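CDP-glucose-4,6-dehydratase (Yersinia pseudotuberculosis, PDB 1RKX) catalyses the NAD-dependent dehydration of CDP-D-glucose, most likely to CDP-4-keto-6-deoxyglucose, as a short-chain dehydrogenase/reductase-type 4,6-dehydratase. Local coordinates at residues V330-H333 against K334-S338; A254-A257 against E258-F262. All blocks are in the same frame, centred on the assembly; numbering follows the deposited sequence.

Interaction 1: residues V330-H333 against K334-S338; sequences VGWH and KNWLS
Trp332, His333 and Trp336 form an aromatic cluster along one side of helix 322-338. The His333 and Trp336 side chains run alongside each other. CE1 of His333 lies 3.5 Å from CZ3 of Trp336. CE3 of Trp336 sits over one face of the imidazole, offset toward its rim. The two planes are inclined obliquely, at 46°. Trp332 and Trp336 run more nearly parallel, at 23°, but are displaced so that little of one ring faces the other. Their real touch is CZ3 of Trp332 on CB of Trp336, at 3.8 Å.

Aliphatic contacts flank the cluster. Leu337 brings CD1 to within 3.8 Å of His333 CD2. On Lys334, chi1 of 45° places CG between the backbone N and the carbonyl carbon, and the chain then bends at chi3. Lys334 CE comes to rest 3.9 Å from Val330 CG1.

The backbone supplies four i to i+4 hydrogen bonds. Lys334 N to Val330 O is nearly straight. Leu337 N to His333 O is the shortest, at 2.8 Å. Near the end of the segment, Ser338 OG donates to Asn335 O.

The polar ends of the side chains turn to neighbouring elements. His333 NE2 bonds Glu216, Trp332 NE1 bonds Ser346, and Lys334 NZ bonds the carbonyl of Trp283, whose ring it also meets as a cation-pi partner.

The aromatic surfaces thus pack within the helix, while NE1 of Trp332 and NE2 of His333 tie it to helices 342-355 and 207-216. The carboxylate of Glu216 would probably favour a protonated imidazole.

Interaction 2: residues A254-A257 against E258-F262; sequences AEYA and EGWNF
Trp260 points its indole N-H at the backbone carbonyl of Tyr256. Trp260 NE1 lies 3.0 Å from Tyr256 O, with an angle of 154° at the hydrogen. The oxygen sits at the indole edge, close to the ring plane. Glu258 N donates to the same oxygen at 2.9 Å, but the bond is bent to 135° and its donor stands above the carbonyl plane. Both donors approach from the same face of that plane.

The side chains of Tyr256 and Trp260 also touch. CZ2 of Trp260 reaches the edge of the phenol ring, 3.7 Å from Tyr256 CD2. With chi1 of -56°, Trp260 has CG beside its backbone N, and this torsion lets NE1 reach the carbonyl of Tyr256.

The backbone sets the carbonyl in place. The bond from Glu258 N closes an inverse gamma turn centred on Ala257. Ala257 N, just past the 3-10 segment 254-256, bonds Ala254 O. Glu255 CG lies over one face of the Tyr256 ring.

Farther out, helices 236-251 and 308-314 pack against both aromatic side chains. Lys309 forms a salt bridge with Glu258 OE1 and a cation-pi contact with Trp260.

Glu258, Trp260 and Phe262 make backbone hydrogen bonds with Thr190 and Arg192. These bonds pair strand 259-261 with strand 187-192. The turn leads from helix 236-251 into this strand, which lies at one edge of the Rossmann-type parallel sheet within the chain.

Interactions 1 and 2 lie on opposite sides of the chain's centre, with their own centres about 36 Å apart, and they do not touch. They share no secondary-structure element. Interaction 2 is the more buried and belongs to the Rossmann-type sheet region. Interaction 1 is partly buried, on a helix near the C-terminal end of the chain, and its last residues are exposed. Regular helical bonding supports aromatic packing in the first. In the second, one carbonyl at a tight turn gathers a backbone and an indole donor. Trp332 is about 12 Å and Trp260 about 13 Å from a bound NAD, measured from the side chains, so neither contacts the cofactor.

Interaction 1: residues V330-H333 against K334-S338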
# COMPACT_ATOMS: atom_id res chain seq x y z
N VAL C 330 -40.03 12.61 -4.44
CA VAL C 330 -41.03 13.62 -4.76
C VAL C 330 -42.40 13.13 -4.31
O VAL C 330 -43.19 13.89 -3.74
CB VAL C 330 -41.04 13.93 -6.27
CG1 VAL C 330 -42.22 14.84 -6.61
CG2 VAL C 330 -39.73 14.59 -6.68
N GLY C 331 -42.67 11.85 -4.55
CA GLY C 331 -43.96 11.30 -4.15
C GLY C 331 -44.18 11.40 -2.65
O GLY C 331 -45.24 11.84 -2.20
N TRP C 332 -43.18 10.99 -1.88
CA TRP C 332 -43.27 11.04 -0.43
C TRP C 332 -43.54 12.46 0.03
O TRP C 332 -44.43 12.71 0.85
CB TRP C 332 -41.96 10.53 0.19
CG TRP C 332 -42.07 10.15 1.63
CD1 TRP C 332 -42.20 8.88 2.13
CD2 TRP C 332 -42.08 11.03 2.76
NE1 TRP C 332 -42.27 8.93 3.50
CE2 TRP C 332 -42.20 10.23 3.92
CE3 TRP C 332 -41.99 12.42 2.90
CZ2 TRP C 332 -42.24 10.77 5.21
CZ3 TRP C 332 -42.03 12.96 4.19
CH2 TRP C 332 -42.15 12.14 5.32
N HIS C 333 -42.80 13.42 -0.51
CA HIS C 333 -43.00 14.79 -0.09
C HIS C 333 -44.40 15.34 -0.35
O HIS C 333 -45.05 15.83 0.58
CB HIS C 333 -41.97 15.71 -0.73
CG HIS C 333 -41.63 16.89 0.11
ND1 HIS C 333 -41.05 16.77 1.36
CD2 HIS C 333 -41.81 18.22 -0.10
CE1 HIS C 333 -40.88 17.97 1.88
NE2 HIS C 333 -41.34 18.87 1.02
N LYS C 334 -44.88 15.26 -1.59
CA LYS C 334 -46.21 15.80 -1.87
C LYS C 334 -47.32 15.09 -1.10
O LYS C 334 -48.35 15.71 -0.80
CB LYS C 334 -46.50 15.80 -3.38
CG LYS C 334 -46.13 14.55 -4.15
CD LYS C 334 -46.52 14.71 -5.62
CE LYS C 334 -45.93 15.98 -6.23
NZ LYS C 334 -46.34 16.18 -7.66
N ASN C 335 -47.14 13.82 -0.78
CA ASN C 335 -48.16 13.14 0.00
C ASN C 335 -48.15 13.75 1.40
O ASN C 335 -49.21 13.96 2.01
CB ASN C 335 -47.90 11.64 0.08
CG ASN C 335 -48.64 10.87 -1.00
OD1 ASN C 335 -48.14 10.67 -2.11
ND2 ASN C 335 -49.87 10.45 -0.69
N TRP C 336 -46.96 14.06 1.90
CA TRP C 336 -46.82 14.67 3.21
C TRP C 336 -47.49 16.05 3.19
O TRP C 336 -48.23 16.41 4.10
CB TRP C 336 -45.34 14.81 3.58
CG TRP C 336 -45.11 15.69 4.77
CD1 TRP C 336 -45.49 15.45 6.06
CD2 TRP C 336 -44.48 16.97 4.78
NE1 TRP C 336 -45.14 16.50 6.87
CE2 TRP C 336 -44.51 17.45 6.11
CE3 TRP C 336 -43.88 17.77 3.79
CZ2 TRP C 336 -43.98 18.69 6.47
CZ3 TRP C 336 -43.35 19.00 4.15
CH2 TRP C 336 -43.41 19.45 5.48
N LEU C 337 -47.21 16.82 2.14
CA LEU C 337 -47.78 18.16 1.99
C LEU C 337 -49.30 18.13 1.88
O LEU C 337 -49.98 19.04 2.37
CB LEU C 337 -47.20 18.84 0.74
CG LEU C 337 -45.74 19.27 0.77
CD1 LEU C 337 -45.31 19.72 -0.62
CD2 LEU C 337 -45.56 20.40 1.77
N SER C 338 -49.83 17.09 1.24
CA SER C 338 -51.27 16.96 1.04
C SER C 338 -51.98 16.53 2.32
O SER C 338 -53.20 16.66 2.43
CB SER C 338 -51.56 15.93 -0.06
OG SER C 338 -51.28 14.61 0.38

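Interaction 2: residues A254-A257 against E258-F262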
# COMPACT_ATOMS: atom_id res chain seq x y z
N ALA C 254 -19.10 -14.63 13.82
CA ALA C 254 -17.89 -13.84 13.64
C ALA C 254 -17.36 -13.73 12.22
O ALA C 254 -16.60 -12.81 11.91
CB ALA C 254 -16.79 -14.39 14.55
N GLU C 255 -17.74 -14.67 11.36
CA GLU C 255 -17.30 -14.64 9.97
C GLU C 255 -17.62 -13.29 9.33
O GLU C 255 -16.93 -12.85 8.41
CB GLU C 255 -17.98 -15.77 9.19
CG GLU C 255 -17.86 -15.64 7.68
CD GLU C 255 -18.43 -16.84 6.94
OE1 GLU C 255 -19.53 -17.31 7.31
OE2 GLU C 255 -17.79 -17.32 5.98
N TYR C 256 -18.66 -12.64 9.82
CA TYR C 256 -19.06 -11.36 9.26
C TYR C 256 -18.74 -10.15 10.14
O TYR C 256 -19.13 -9.03 9.82
CB TYR C 256 -20.55 -11.38 8.94
CG TYR C 256 -20.91 -12.44 7.92
CD1 TYR C 256 -21.22 -13.74 8.32
CD2 TYR C 256 -20.89 -12.15 6.56
CE1 TYR C 256 -21.49 -14.73 7.38
CE2 TYR C 256 -21.16 -13.14 5.61
CZ TYR C 256 -21.46 -14.42 6.03
OH TYR C 256 -21.72 -15.39 5.08
N ALA C 257 -18.02 -10.38 11.23
CA ALA C 257 -17.65 -9.32 12.16
C ALA C 257 -16.47 -8.48 11.65
O ALA C 257 -15.35 -8.58 12.15
CB ALA C 257 -17.32 -9.92 13.54
N GLU C 258 -16.73 -7.66 10.64
CA GLU C 258 -15.71 -6.80 10.04
C GLU C 258 -16.38 -5.52 9.56
O GLU C 258 -17.51 -5.22 9.94
CB GLU C 258 -15.07 -7.50 8.83
CG GLU C 258 -15.05 -9.01 8.89
CD GLU C 258 -14.41 -9.64 7.68
OE1 GLU C 258 -14.67 -9.16 6.55
OE2 GLU C 258 -13.64 -10.61 7.85
N GLY C 259 -15.67 -4.77 8.72
CA GLY C 259 -16.22 -3.53 8.18
C GLY C 259 -16.84 -3.77 6.81
O GLY C 259 -16.33 -4.58 6.04
N TRP C 260 -17.92 -3.06 6.50
CA TRP C 260 -18.62 -3.24 5.23
C TRP C 260 -19.08 -1.95 4.55
O TRP C 260 -19.71 -1.10 5.18
CB TRP C 260 -19.86 -4.11 5.43
CG TRP C 260 -19.58 -5.45 6.04
CD1 TRP C 260 -19.36 -5.72 7.36
CD2 TRP C 260 -19.47 -6.69 5.34
NE1 TRP C 260 -19.11 -7.06 7.53
CE2 TRP C 260 -19.17 -7.68 6.31
CE3 TRP C 260 -19.58 -7.06 4.00
CZ2 TRP C 260 -18.99 -9.03 5.97
CZ3 TRP C 260 -19.40 -8.41 3.65
CH2 TRP C 260 -19.10 -9.37 4.64
N ASN C 261 -18.78 -1.83 3.26
CA ASN C 261 -19.17 -0.68 2.45
C ASN C 261 -20.52 -0.92 1.78
O ASN C 261 -20.78 -2.01 1.26
CB ASN C 261 -18.17 -0.45 1.30
CG ASN C 261 -16.86 0.15 1.76
OD1 ASN C 261 -15.88 0.12 1.00
ND2 ASN C 261 -16.81 0.70 2.95
N PHE C 262 -21.36 0.11 1.75
CA PHE C 262 -22.65 0.02 1.06
C PHE C 262 -22.82 1.30 0.26
O PHE C 262 -22.71 2.41 0.79
CB PHE C 262 -23.82 -0.17 2.03
CG PHE C 262 -23.82 -1.51 2.72
CD1 PHE C 262 -23.35 -1.63 4.03
CD2 PHE C 262 -24.27 -2.66 2.07
CE1 PHE C 262 -23.34 -2.87 4.67
CE2 PHE C 262 -24.25 -3.90 2.70
CZ PHE C 262 -23.79 -4.01 4.00